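Local coordinates for proton-dependent oligopeptide transporter family protein (Xanthomonas campestris, PDB 6EI3) that probably carries di- and tripeptides across the bacterial inner membrane by coupling their uptake to the movement of protons, as in other POT family members of the Major Facilitator Superfamily, at residues G74-T77 with T78-F82; G65-L68 with A69-F73. One frame throughout, in Å; residues are numbered along the deposited sequence.

Interaction 1 of 2, residues G74-T77 with T78-F82; sequences GKYT and TIIWF. With 78M ((2S)-2,3-dihydroxypropyl(7Z)-pentadec-7-enoate), chain B.
The hydroxyl of T78 turns back on its own helix: OG1 donates to the carbonyl O of G74 at 2.7 Å, while the T78 amide reaches the same oxygen only through a weak bond. With chi1 at -50° the hydroxyl lies beside the backbone N, within range of the carbonyl one turn earlier. Regular helical bonds follow from I79 to K75, I80 to Y76 and W81 to T77.

T77 and W81, side by side and pointing the same way, hold the glycerol head of a monoacylglycerol (78M). T77 OG1 and O21 share a hydrogen bond of 2.7 Å, and W81 NE1 donates to O19 at 2.9 Å with an N-H...O angle of 151°. O21 also lies at the edge of the Y76 ring, 3.3 Å from CE2. Over one face of that ring sits I80 CG1, 3.9 Å from the centroid in a CH-pi contact. K75 NZ forms a salt bridge with D127 of helix 121-127.

One helical turn thus offers hydroxyl and indole N-H to a lipid's polar head, while I80 CG2 merely packs beside the ester, an arrangement consistent with a lipid lying at the membrane interface.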
# COMPACT_ATOMS: atom_id res chain seq x y z
N GLY A 74 -11.65 -21.37 2.76
CA GLY A 74 -11.08 -21.16 4.08
C GLY A 74 -9.67 -20.60 3.92
O GLY A 74 -9.09 -20.65 2.84
N LYS A 75 -9.12 -20.05 4.97
CA LYS A 75 -7.83 -19.37 4.96
C LYS A 75 -6.62 -20.28 4.77
O LYS A 75 -5.72 -19.91 4.02
CB LYS A 75 -7.67 -18.52 6.22
CG LYS A 75 -8.63 -17.33 6.25
CD LYS A 75 -8.57 -16.60 7.57
CE LYS A 75 -9.91 -16.00 7.88
NZ LYS A 75 -10.53 -16.63 9.06
N TYR A 76 -6.59 -21.46 5.42
CA TYR A 76 -5.45 -22.37 5.25
C TYR A 76 -5.17 -22.72 3.78
O TYR A 76 -4.03 -22.58 3.33
CB TYR A 76 -5.59 -23.68 6.07
CG TYR A 76 -4.46 -24.63 5.76
CD1 TYR A 76 -3.18 -24.41 6.27
CD2 TYR A 76 -4.63 -25.69 4.87
CE1 TYR A 76 -2.11 -25.24 5.93
CE2 TYR A 76 -3.57 -26.53 4.53
CZ TYR A 76 -2.32 -26.31 5.07
OH TYR A 76 -1.27 -27.11 4.73
N THR A 77 -6.19 -23.25 3.07
CA THR A 77 -6.06 -23.67 1.67
C THR A 77 -5.67 -22.51 0.75
O THR A 77 -4.82 -22.68 -0.12
CB THR A 77 -7.35 -24.37 1.22
OG1 THR A 77 -7.52 -25.53 2.03
CG2 THR A 77 -7.35 -24.77 -0.26
N THR A 78 -6.30 -21.36 0.94
CA THR A 78 -6.07 -20.17 0.13
C THR A 78 -4.63 -19.68 0.34
O THR A 78 -3.94 -19.42 -0.65
CB THR A 78 -7.15 -19.12 0.43
OG1 THR A 78 -8.42 -19.76 0.34
CG2 THR A 78 -7.11 -17.94 -0.55
N ILE A 79 -4.15 -19.66 1.60
CA ILE A 79 -2.77 -19.27 1.91
C ILE A 79 -1.80 -20.19 1.19
O ILE A 79 -0.87 -19.70 0.55
CB ILE A 79 -2.45 -19.15 3.44
CG1 ILE A 79 -3.21 -17.95 4.07
CG2 ILE A 79 -0.90 -18.97 3.64
CD1 ILE A 79 -3.36 -18.00 5.63
N ILE A 80 -2.00 -21.51 1.30
CA ILE A 80 -1.14 -22.52 0.69
C ILE A 80 -1.02 -22.33 -0.83
O ILE A 80 0.10 -22.31 -1.35
CB ILE A 80 -1.60 -23.96 1.08
CG1 ILE A 80 -1.09 -24.35 2.48
CG2 ILE A 80 -1.18 -25.03 0.04
CD1 ILE A 80 0.47 -24.63 2.65
N TRP A 81 -2.16 -22.17 -1.53
CA TRP A 81 -2.16 -22.05 -2.98
C TRP A 81 -1.60 -20.74 -3.47
O TRP A 81 -0.85 -20.74 -4.44
CB TRP A 81 -3.55 -22.36 -3.57
CG TRP A 81 -3.80 -23.84 -3.62
CD1 TRP A 81 -4.62 -24.56 -2.80
CD2 TRP A 81 -3.09 -24.80 -4.42
NE1 TRP A 81 -4.53 -25.90 -3.10
CE2 TRP A 81 -3.60 -26.08 -4.09
CE3 TRP A 81 -2.08 -24.71 -5.40
CZ2 TRP A 81 -3.15 -27.25 -4.72
CZ3 TRP A 81 -1.64 -25.87 -6.02
CH2 TRP A 81 -2.17 -27.12 -5.69
N PHE A 82 -1.91 -19.62 -2.80
CA PHE A 82 -1.32 -18.33 -3.17
C PHE A 82 0.18 -18.35 -2.88
O PHE A 82 0.94 -17.80 -3.66
CB PHE A 82 -2.01 -17.17 -2.45
CG PHE A 82 -3.21 -16.62 -3.18
CD1 PHE A 82 -3.05 -15.76 -4.26
CD2 PHE A 82 -4.49 -16.97 -2.79
CE1 PHE A 82 -4.17 -15.24 -4.92
CE2 PHE A 82 -5.61 -16.45 -3.46
CZ PHE A 82 -5.44 -15.58 -4.52
O21 78M B . -5.50 -27.36 1.99
C20 78M B . -5.80 -28.07 0.80
C18 78M B . -4.70 -27.91 -0.22
O19 78M B . -5.18 -28.30 -1.52
C17 78M B . -3.47 -28.71 0.13
O2 78M B . -2.46 -28.31 -0.82
C1 78M B . -1.21 -28.74 -0.61
O1 78M B . -0.86 -29.35 0.37
C2 78M B . -0.31 -28.37 -1.76
C3 78M B . 1.18 -28.65 -1.54
C4 78M B . 1.84 -27.71 -0.55
C5 78M B . 3.35 -27.85 -0.48
C6 78M B . 3.98 -27.18 0.74
C7 78M B . 5.47 -26.97 0.62
C8 78M B . 6.45 -27.82 0.90
C9 78M B . 6.35 -29.24 1.41
C10 78M B . 7.72 -29.87 1.68
C11 78M B . 8.34 -29.47 3.01
C12 78M B . 9.85 -29.66 3.10
C13 78M B . 10.43 -29.45 4.49
C15 78M B . 12.43 -27.85 4.31
C14 78M B . 11.95 -29.28 4.54

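Interaction 2 of 2, residues G65-L68 with A69-F73; sequences GGWL and ADRFF
W67 presents one face of its indole to the edge of F72, an edge-to-face (T-shaped) pair five residues apart along the helix. The planes stand at 84°, and the centroids of the six-membered indole ring and the F72 ring are 5.1 Å apart. F72 CE2 enters over the indole toward its rim, 3.6 Å from W67 CH2. The tryptophan gets there because its CG lies anti to the backbone N, chi1 -179°, which carries the ring system along the helix toward the later residues. R71 CB lies over the rim of one face of F72, and F72 CB covers the centre of one face of the F73 ring.

L68 continues the apolar row. Its CD2 meets CD2 of F72 at 4.2 Å, and its CB lies 4.1 Å from CD2 of F73, whose side chain runs alongside that of the leucine. R71 crosses the tryptophan at about a right angle; its CG touches the indole near CD1, while the guanidinium turns away and NH1 bonds to the carbonyl O of P199.

The backbone widens where these rings gather, consistent with the five-residue separation of W67 and F72. A69, D70 and R71 donate to G65, G66 and W67 in ordinary helical fashion, but L68 O accepts twice. F73 N reaches it at 3.0 Å in a wider, pi-type bond with an N-H...O angle of 164°, whereas F72 N, also at 3.0 Å, approaches from above the carbonyl plane and is more bent.

W67, F72 and F73 lie on the surface of the protein, on helix 62-95. A69 meets L120 in the loop between helices 100-117 and 121-127, and D70 and R71 lean on P199 and K201 of the segment joining helices 168-188 and 206-215.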
# COMPACT_ATOMS: atom_id res chain seq x y z
N GLY A 65 -7.97 -12.77 -2.77
CA GLY A 65 -7.58 -13.63 -1.66
C GLY A 65 -8.67 -13.79 -0.61
O GLY A 65 -9.05 -14.91 -0.27
N GLY A 66 -9.20 -12.66 -0.13
CA GLY A 66 -10.25 -12.60 0.89
C GLY A 66 -11.55 -13.24 0.43
O GLY A 66 -12.18 -13.98 1.20
N TRP A 67 -11.93 -13.00 -0.84
CA TRP A 67 -13.14 -13.55 -1.45
C TRP A 67 -13.04 -15.07 -1.57
O TRP A 67 -13.94 -15.75 -1.09
CB TRP A 67 -13.42 -12.89 -2.83
CG TRP A 67 -14.67 -13.37 -3.51
CD1 TRP A 67 -15.96 -13.11 -3.15
CD2 TRP A 67 -14.75 -14.17 -4.70
NE1 TRP A 67 -16.84 -13.70 -4.04
CE2 TRP A 67 -16.12 -14.38 -4.98
CE3 TRP A 67 -13.79 -14.76 -5.55
CZ2 TRP A 67 -16.55 -15.12 -6.10
CZ3 TRP A 67 -14.22 -15.50 -6.64
CH2 TRP A 67 -15.58 -15.68 -6.90
N LEU A 68 -11.94 -15.60 -2.14
CA LEU A 68 -11.75 -17.05 -2.27
C LEU A 68 -11.75 -17.76 -0.91
O LEU A 68 -12.40 -18.79 -0.76
CB LEU A 68 -10.48 -17.39 -3.05
CG LEU A 68 -10.44 -16.95 -4.52
CD1 LEU A 68 -9.05 -17.18 -5.11
CD2 LEU A 68 -11.53 -17.67 -5.35
N ALA A 69 -11.07 -17.17 0.08
CA ALA A 69 -11.00 -17.74 1.43
C ALA A 69 -12.37 -17.71 2.13
O ALA A 69 -12.81 -18.73 2.64
CB ALA A 69 -9.96 -17.00 2.26
N ASP A 70 -13.04 -16.55 2.14
CA ASP A 70 -14.32 -16.39 2.82
C ASP A 70 -15.49 -17.07 2.17
O ASP A 70 -16.46 -17.39 2.87
CB ASP A 70 -14.66 -14.90 3.05
CG ASP A 70 -13.75 -14.21 4.04
OD1 ASP A 70 -13.11 -14.92 4.86
OD2 ASP A 70 -13.69 -12.97 4.02
N ARG A 71 -15.45 -17.26 0.85
CA ARG A 71 -16.62 -17.82 0.18
C ARG A 71 -16.43 -19.25 -0.28
O ARG A 71 -17.43 -19.89 -0.59
CB ARG A 71 -17.09 -16.92 -0.99
CG ARG A 71 -17.52 -15.52 -0.55
CD ARG A 71 -18.87 -15.49 0.16
NE ARG A 71 -18.94 -14.48 1.22
CZ ARG A 71 -19.03 -14.74 2.52
NH1 ARG A 71 -19.07 -16.00 2.96
NH2 ARG A 71 -19.09 -13.75 3.40
N PHE A 72 -15.19 -19.77 -0.32
CA PHE A 72 -15.02 -21.14 -0.81
C PHE A 72 -14.07 -22.06 -0.04
O PHE A 72 -14.45 -23.19 0.27
CB PHE A 72 -14.59 -21.16 -2.30
CG PHE A 72 -15.47 -20.38 -3.25
CD1 PHE A 72 -16.69 -20.89 -3.68
CD2 PHE A 72 -15.10 -19.11 -3.68
CE1 PHE A 72 -17.51 -20.16 -4.54
CE2 PHE A 72 -15.91 -18.38 -4.56
CZ PHE A 72 -17.12 -18.91 -4.98
N PHE A 73 -12.81 -21.63 0.18
CA PHE A 73 -11.82 -22.58 0.65
C PHE A 73 -11.32 -22.44 2.07
O PHE A 73 -10.58 -23.32 2.51
CB PHE A 73 -10.61 -22.55 -0.30
CG PHE A 73 -10.94 -22.58 -1.77
CD1 PHE A 73 -11.46 -23.73 -2.36
CD2 PHE A 73 -10.67 -21.48 -2.59
CE1 PHE A 73 -11.73 -23.77 -3.74
CE2 PHE A 73 -10.95 -21.52 -3.96
CZ PHE A 73 -11.47 -22.67 -4.52

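Both contacts lie on helix 62-95 and follow one another in series: interaction 2 (65-73) is complete before interaction 1 (74-82) begins, so neither nests in nor crosses the other, and each spans only local turns without closing a long loop. At their junction the helix is irregular, passing from the pi-type turn into a kink at K75 and Y76. A probable hydrogen bond from G74 N to A69 O bridges the two, and the T78 side chain packs back on G65, A69 and F73. Beyond the helix, 65-73 meets the segment after helix 168-188, whereas 74-82 packs against helices 121-127 and 168-188; L120 touches both.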